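Side-chain contacts in lipoprotein (PDB 4QHQ), which is a nutrient-binding lipoprotein that binds methionine and probably delivers it to an ABC transporter for uptake: residues A103-P108 / N112-L117; I83-K88 / L116-Q121. One frame throughout, in Å; residues are numbered along the deposited sequence.

Overall arrangement
Both contacts rest helix 108-120 on one mixed sheet, and they share L116 and L117 on that helix. Contact 1 uses the strand leading into the helix, 101-105; contact 2 uses strand 84-86, and strand 168-171 runs between the two. Their centres lie about 9 Å apart. The contacts touch directly where V104 CG1 comes 4.2 Å from L118 CD1, and again beside the ligand, where I83 CG2 packs 3.6 Å from R113 NE. R113, in contact 1, donates a hydrogen bond to the carboxylate of the bound methionine, while the side chain of I83, in contact 2, lies about 5 Å from the bound methionine. Packing in the lobe thus continues to the pocket wall.

Contact 1: A103-P108 / N112-L117; sequences AVPNDP and NRALLL. With MET (methionine), chain B.
V104 and P105, at the end of strand 101-105, close on the methyl group of A114, a small residue, consistent with the close approach of helix 108-120 to the strand. A114 CB sits 3.8 Å from V104 CB and also 3.8 Å from P105 CD, so one methyl meets both residues. V170 of the adjoining strand 168-171 touches A114 and V104 as well. The link from strand to helix is short: D107 is the N-cap, its OD2 also holds N110 ND2, and N112 N donates to P108 O at 3.1 Å (N-H...O 160°) in the first turn. The side chain of N112 turns away and places OD1 on A137 N.

R113 leaves the helix with CB directed neither at the strand nor away from it. CG is anti to the backbone N (chi1 178°), and the chain stays extended to NE, carrying the guanidinium to the methionine. NE packs beside I83. At the tip, NH1 donates edge-on to methionine OXT at 2.8 Å, with a bent N-H...O angle of 139°, and bonds weakly to N110 OD1. NH2 forms a salt bridge with E191 OE1. With ligand and protein carboxylates meeting different nitrogens, the guanidinium is held in place and probably stays positively charged, suited to recognising the amino acid's carboxylate.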
loop_
_atom_site.group_PDB
_atom_site.type_symbol
_atom_site.label_atom_id
_atom_site.label_comp_id
_atom_site.label_asym_id
_atom_site.label_seq_id
_atom_site.Cartn_x
_atom_site.Cartn_y
_atom_site.Cartn_z
ATOM N N ALA A 103 -0.933 -13.982 9.498
ATOM C CA ALA A 103 -1.969 -12.995 9.270
ATOM C C ALA A 103 -1.645 -12.225 7.997
ATOM O O ALA A 103 -0.479 -11.910 7.733
ATOM C CB ALA A 103 -2.083 -12.061 10.462
ATOM N N VAL A 104 -2.680 -11.978 7.197
ATOM C CA VAL A 104 -2.556 -11.189 5.971
ATOM C C VAL A 104 -3.685 -10.150 5.905
ATOM O O VAL A 104 -4.698 -10.292 6.603
ATOM C CB VAL A 104 -2.602 -12.086 4.700
ATOM C CG1 VAL A 104 -1.446 -13.085 4.698
ATOM C CG2 VAL A 104 -3.940 -12.791 4.572
ATOM N N PRO A 105 -3.520 -9.100 5.070
ATOM C CA PRO A 105 -4.619 -8.151 4.879
ATOM C C PRO A 105 -5.885 -8.814 4.335
ATOM O O PRO A 105 -5.819 -9.882 3.725
ATOM C CB PRO A 105 -4.058 -7.178 3.838
ATOM C CG PRO A 105 -2.560 -7.254 3.993
ATOM C CD PRO A 105 -2.334 -8.720 4.281
ATOM N N ASN A 106 -7.032 -8.177 4.561
ATOM C CA ASN A 106 -8.315 -8.755 4.164
ATOM C C ASN A 106 -9.068 -8.019 3.052
ATOM O O ASN A 106 -10.214 -8.361 2.756
ATOM C CB ASN A 106 -9.249 -8.917 5.377
ATOM C CG ASN A 106 -9.675 -7.597 5.982
ATOM O OD1 ASN A 106 -9.342 -6.527 5.479
ATOM N ND2 ASN A 106 -10.470 -7.671 7.050
ATOM N N ASP A 107 -8.438 -7.020 2.457
ATOM C CA ASP A 107 -9.030 -6.342 1.304
ATOM C C ASP A 107 -8.553 -7.088 0.062
ATOM O O ASP A 107 -7.460 -7.660 0.074
ATOM C CB ASP A 107 -8.621 -4.870 1.260
ATOM C CG ASP A 107 -7.138 -4.702 1.113
ATOM O OD1 ASP A 107 -6.424 -4.887 2.121
ATOM O OD2 ASP A 107 -6.665 -4.420 -0.011
ATOM N N PRO A 108 -9.384 -7.126 -0.992
ATOM C CA PRO A 108 -9.129 -8.031 -2.119
ATOM C C PRO A 108 -7.735 -7.915 -2.727
ATOM O O PRO A 108 -7.060 -8.931 -2.885
ATOM C CB PRO A 108 -10.196 -7.627 -3.134
ATOM C CG PRO A 108 -11.346 -7.207 -2.274
ATOM C CD PRO A 108 -10.698 -6.467 -1.115
ATOM N N ASN A 112 -4.660 -10.600 -1.945
ATOM C CA ASN A 112 -4.113 -11.280 -3.105
ATOM C C ASN A 112 -2.601 -11.107 -3.178
ATOM O O ASN A 112 -1.855 -12.078 -3.366
ATOM C CB ASN A 112 -4.774 -10.764 -4.377
ATOM C CG ASN A 112 -4.286 -11.479 -5.612
ATOM O OD1 ASN A 112 -4.543 -12.665 -5.788
ATOM N ND2 ASN A 112 -3.589 -10.756 -6.482
ATOM N N ARG A 113 -2.158 -9.876 -2.984
ATOM C CA ARG A 113 -0.750 -9.542 -2.990
ATOM C C ARG A 113 0.033 -10.339 -1.946
ATOM O O ARG A 113 1.111 -10.887 -2.228
ATOM C CB ARG A 113 -0.615 -8.056 -2.698
ATOM C CG ARG A 113 0.808 -7.543 -2.630
ATOM C CD ARG A 113 0.760 -6.080 -2.267
ATOM N NE ARG A 113 2.055 -5.435 -2.415
ATOM C CZ ARG A 113 2.283 -4.165 -2.118
ATOM N NH1 ARG A 113 1.293 -3.421 -1.624
ATOM N NH2 ARG A 113 3.486 -3.641 -2.305
ATOM N N ALA A 114 -0.498 -10.386 -0.728
ATOM C CA ALA A 114 0.139 -11.135 0.362
ATOM C C ALA A 114 0.234 -12.625 0.062
ATOM O O ALA A 114 1.257 -13.244 0.330
ATOM C CB ALA A 114 -0.619 -10.914 1.656
ATOM N N LEU A 115 -0.838 -13.196 -0.478
ATOM C CA LEU A 115 -0.862 -14.625 -0.757
ATOM C C LEU A 115 0.103 -14.964 -1.891
ATOM O O LEU A 115 0.726 -16.030 -1.886
ATOM C CB LEU A 115 -2.286 -15.080 -1.083
ATOM C CG LEU A 115 -3.235 -15.016 0.114
ATOM C CD1 LEU A 115 -4.625 -15.482 -0.271
ATOM C CD2 LEU A 115 -2.691 -15.857 1.260
ATOM N N LEU A 116 0.234 -14.052 -2.852
ATOM C CA LEU A 116 1.198 -14.241 -3.933
ATOM C C LEU A 116 2.628 -14.226 -3.398
ATOM O O LEU A 116 3.460 -15.031 -3.823
ATOM C CB LEU A 116 1.039 -13.171 -5.010
ATOM C CG LEU A 116 -0.214 -13.257 -5.876
ATOM C CD1 LEU A 116 -0.285 -12.069 -6.822
ATOM C CD2 LEU A 116 -0.225 -14.555 -6.651
ATOM N N LEU A 117 2.918 -13.323 -2.466
ATOM C CA LEU A 117 4.246 -13.283 -1.865
ATOM C C LEU A 117 4.525 -14.586 -1.132
ATOM O O LEU A 117 5.606 -15.172 -1.277
ATOM C CB LEU A 117 4.389 -12.112 -0.903
ATOM C CG LEU A 117 5.743 -12.022 -0.197
ATOM C CD1 LEU A 117 6.891 -11.890 -1.190
ATOM C CD2 LEU A 117 5.766 -10.886 0.794
HETATM N N MET B . 1.025 2.230 0.520
HETATM C CA MET B . 0.370 0.924 0.433
HETATM C C MET B . 1.270 -0.088 -0.241
HETATM O O MET B . 1.931 0.259 -1.213
HETATM C CB MET B . -0.949 1.066 -0.334
HETATM C CG MET B . -1.753 -0.243 -0.449
HETATM S SD MET B . -3.266 -0.034 -1.413
HETATM C CE MET B . -4.231 1.035 -0.341
HETATM O OXT MET B . 1.369 -1.249 0.191
#

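Contact 2: I83-K88 / L116-Q121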
loop_
_atom_site.group_PDB
_atom_site.type_symbol
_atom_site.label_atom_id
_atom_site.label_comp_id
_atom_site.label_asym_id
_atom_site.label_seq_id
_atom_site.Cartn_x
_atom_site.Cartn_y
_atom_site.Cartn_z
ATOM N N ILE A 83 6.118 -5.141 -0.197
ATOM C CA ILE A 83 5.486 -5.587 1.027
ATOM C C ILE A 83 6.342 -6.668 1.680
ATOM O O ILE A 83 6.959 -7.505 1.004
ATOM C CB ILE A 83 4.035 -6.049 0.767
ATOM C CG1 ILE A 83 3.238 -6.128 2.074
ATOM C CG2 ILE A 83 3.966 -7.319 -0.036
ATOM C CD1 ILE A 83 1.723 -6.150 1.856
ATOM N N GLY A 84 6.397 -6.622 3.000
ATOM C CA GLY A 84 7.224 -7.564 3.732
ATOM C C GLY A 84 6.452 -8.512 4.617
ATOM O O GLY A 84 5.266 -8.284 4.938
ATOM N N VAL A 85 7.144 -9.576 5.009
ATOM C CA VAL A 85 6.674 -10.511 6.019
ATOM C C VAL A 85 7.472 -10.226 7.283
ATOM O O VAL A 85 8.713 -10.122 7.239
ATOM C CB VAL A 85 6.940 -11.960 5.591
ATOM C CG1 VAL A 85 6.412 -12.926 6.631
ATOM C CG2 VAL A 85 6.303 -12.256 4.245
ATOM N N TYR A 86 6.762 -10.138 8.410
ATOM C CA TYR A 86 7.353 -9.770 9.689
ATOM C C TYR A 86 7.038 -10.829 10.718
ATOM O O TYR A 86 6.025 -11.513 10.628
ATOM C CB TYR A 86 6.830 -8.412 10.177
ATOM C CG TYR A 86 7.134 -7.318 9.201
ATOM C CD1 TYR A 86 6.281 -7.058 8.147
ATOM C CD2 TYR A 86 8.315 -6.593 9.295
ATOM C CE1 TYR A 86 6.575 -6.079 7.213
ATOM C CE2 TYR A 86 8.624 -5.627 8.379
ATOM C CZ TYR A 86 7.744 -5.361 7.346
ATOM O OH TYR A 86 8.062 -4.390 6.431
ATOM N N SER A 87 7.933 -10.974 11.687
ATOM C CA SER A 87 7.745 -11.941 12.752
ATOM C C SER A 87 8.513 -11.516 13.980
ATOM O O SER A 87 9.640 -11.034 13.893
ATOM C CB SER A 87 8.197 -13.325 12.306
ATOM O OG SER A 87 8.020 -14.263 13.358
ATOM N N LYS A 88 7.893 -11.713 15.135
ATOM C CA LYS A 88 8.558 -11.494 16.407
ATOM C C LYS A 88 9.095 -12.801 16.943
ATOM O O LYS A 88 9.682 -12.821 18.018
ATOM C CB LYS A 88 7.572 -10.934 17.436
ATOM C CG LYS A 88 7.053 -9.549 17.122
ATOM C CD LYS A 88 8.172 -8.529 17.137
ATOM C CE LYS A 88 7.661 -7.154 16.736
ATOM N NZ LYS A 88 8.775 -6.203 16.452
ATOM N N LEU A 116 0.234 -14.052 -2.852
ATOM C CA LEU A 116 1.198 -14.241 -3.933
ATOM C C LEU A 116 2.628 -14.226 -3.398
ATOM O O LEU A 116 3.460 -15.031 -3.823
ATOM C CB LEU A 116 1.039 -13.171 -5.010
ATOM C CG LEU A 116 -0.214 -13.257 -5.876
ATOM C CD1 LEU A 116 -0.285 -12.069 -6.822
ATOM C CD2 LEU A 116 -0.225 -14.555 -6.651
ATOM N N LEU A 117 2.918 -13.323 -2.466
ATOM C CA LEU A 117 4.246 -13.283 -1.865
ATOM C C LEU A 117 4.525 -14.586 -1.132
ATOM O O LEU A 117 5.606 -15.172 -1.277
ATOM C CB LEU A 117 4.389 -12.112 -0.903
ATOM C CG LEU A 117 5.743 -12.022 -0.197
ATOM C CD1 LEU A 117 6.891 -11.890 -1.190
ATOM C CD2 LEU A 117 5.766 -10.886 0.794
ATOM N N LEU A 118 3.553 -15.060 -0.357
ATOM C CA LEU A 118 3.720 -16.340 0.344
ATOM C C LEU A 118 3.915 -17.490 -0.638
ATOM O O LEU A 118 4.676 -18.423 -0.366
ATOM C CB LEU A 118 2.534 -16.617 1.275
ATOM C CG LEU A 118 2.373 -15.700 2.485
ATOM C CD1 LEU A 118 1.152 -16.088 3.298
ATOM C CD2 LEU A 118 3.630 -15.698 3.356
ATOM N N GLN A 119 3.249 -17.407 -1.787
ATOM C CA GLN A 119 3.413 -18.414 -2.830
ATOM C C GLN A 119 4.812 -18.326 -3.423
ATOM O O GLN A 119 5.475 -19.347 -3.600
ATOM C CB GLN A 119 2.364 -18.233 -3.931
ATOM C CG GLN A 119 2.525 -19.219 -5.084
ATOM C CD GLN A 119 1.358 -19.197 -6.052
ATOM O OE1 GLN A 119 0.630 -20.179 -6.180
ATOM N NE2 GLN A 119 1.180 -18.076 -6.749
ATOM N N THR A 120 5.256 -17.107 -3.717
ATOM C CA THR A 120 6.605 -16.869 -4.229
ATOM C C THR A 120 7.650 -17.469 -3.286
ATOM O O THR A 120 8.639 -18.073 -3.729
ATOM C CB THR A 120 6.879 -15.359 -4.423
ATOM O OG1 THR A 120 6.052 -14.852 -5.477
ATOM C CG2 THR A 120 8.342 -15.116 -4.788
ATOM N N GLN A 121 7.410 -17.337 -1.986
ATOM C CA GLN A 121 8.341 -17.831 -0.973
ATOM C C GLN A 121 8.206 -19.336 -0.727
ATOM O O GLN A 121 8.931 -19.903 0.092
ATOM C CB GLN A 121 8.158 -17.050 0.332
ATOM C CG GLN A 121 8.495 -15.561 0.224
ATOM C CD GLN A 121 9.952 -15.320 -0.133
ATOM O OE1 GLN A 121 10.846 -15.983 0.391
ATOM N NE2 GLN A 121 10.196 -14.369 -1.027
#
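L117 reaches I83 and V85 because its CG stands anti to the backbone N (chi1 178°), while its second torsion, with CD1 at 59°, leaves CD2 extended away from CA. V85 answers with CG1 anti to its own N (chi1 -178°), which leaves CG2 beside that N and turned to the helix. The two methyls meet at 3.8 Å, V85 CG2 to L117 CD2, with the side chains crossing at a slant. The same CD2 also approaches the backbone just ahead of strand 84-86, 3.6 Å from I83 O, and lies 4.1 Å from I83 CG2. One methyl of the leucine therefore fits against two apolar side chains and a carbonyl oxygen. L118 adds a looser touch from the next helix position, its CD2 lying 4.4 Å from V85 CG2. No hydrogen bond joins the segments.

This is helix-on-sheet packing in an α/β lobe of a periplasmic-binding-protein fold, consistent with membership of the NlpA family. Strand 84-86 runs antiparallel between 168-171 and 189-190, and helix 108-120 lies across its face. V85 also touches A168 and V170 of one neighbouring strand and A189 of the other, so its side chain is enclosed by both flanking strands and the helix.

I83 stands just before the strand, toward the methionine pocket. Its backbone N is bonded to E191 OE1, the carboxylate oxygen that also pairs with the pocket arginine R113, and its side chain packs on V170 and N172.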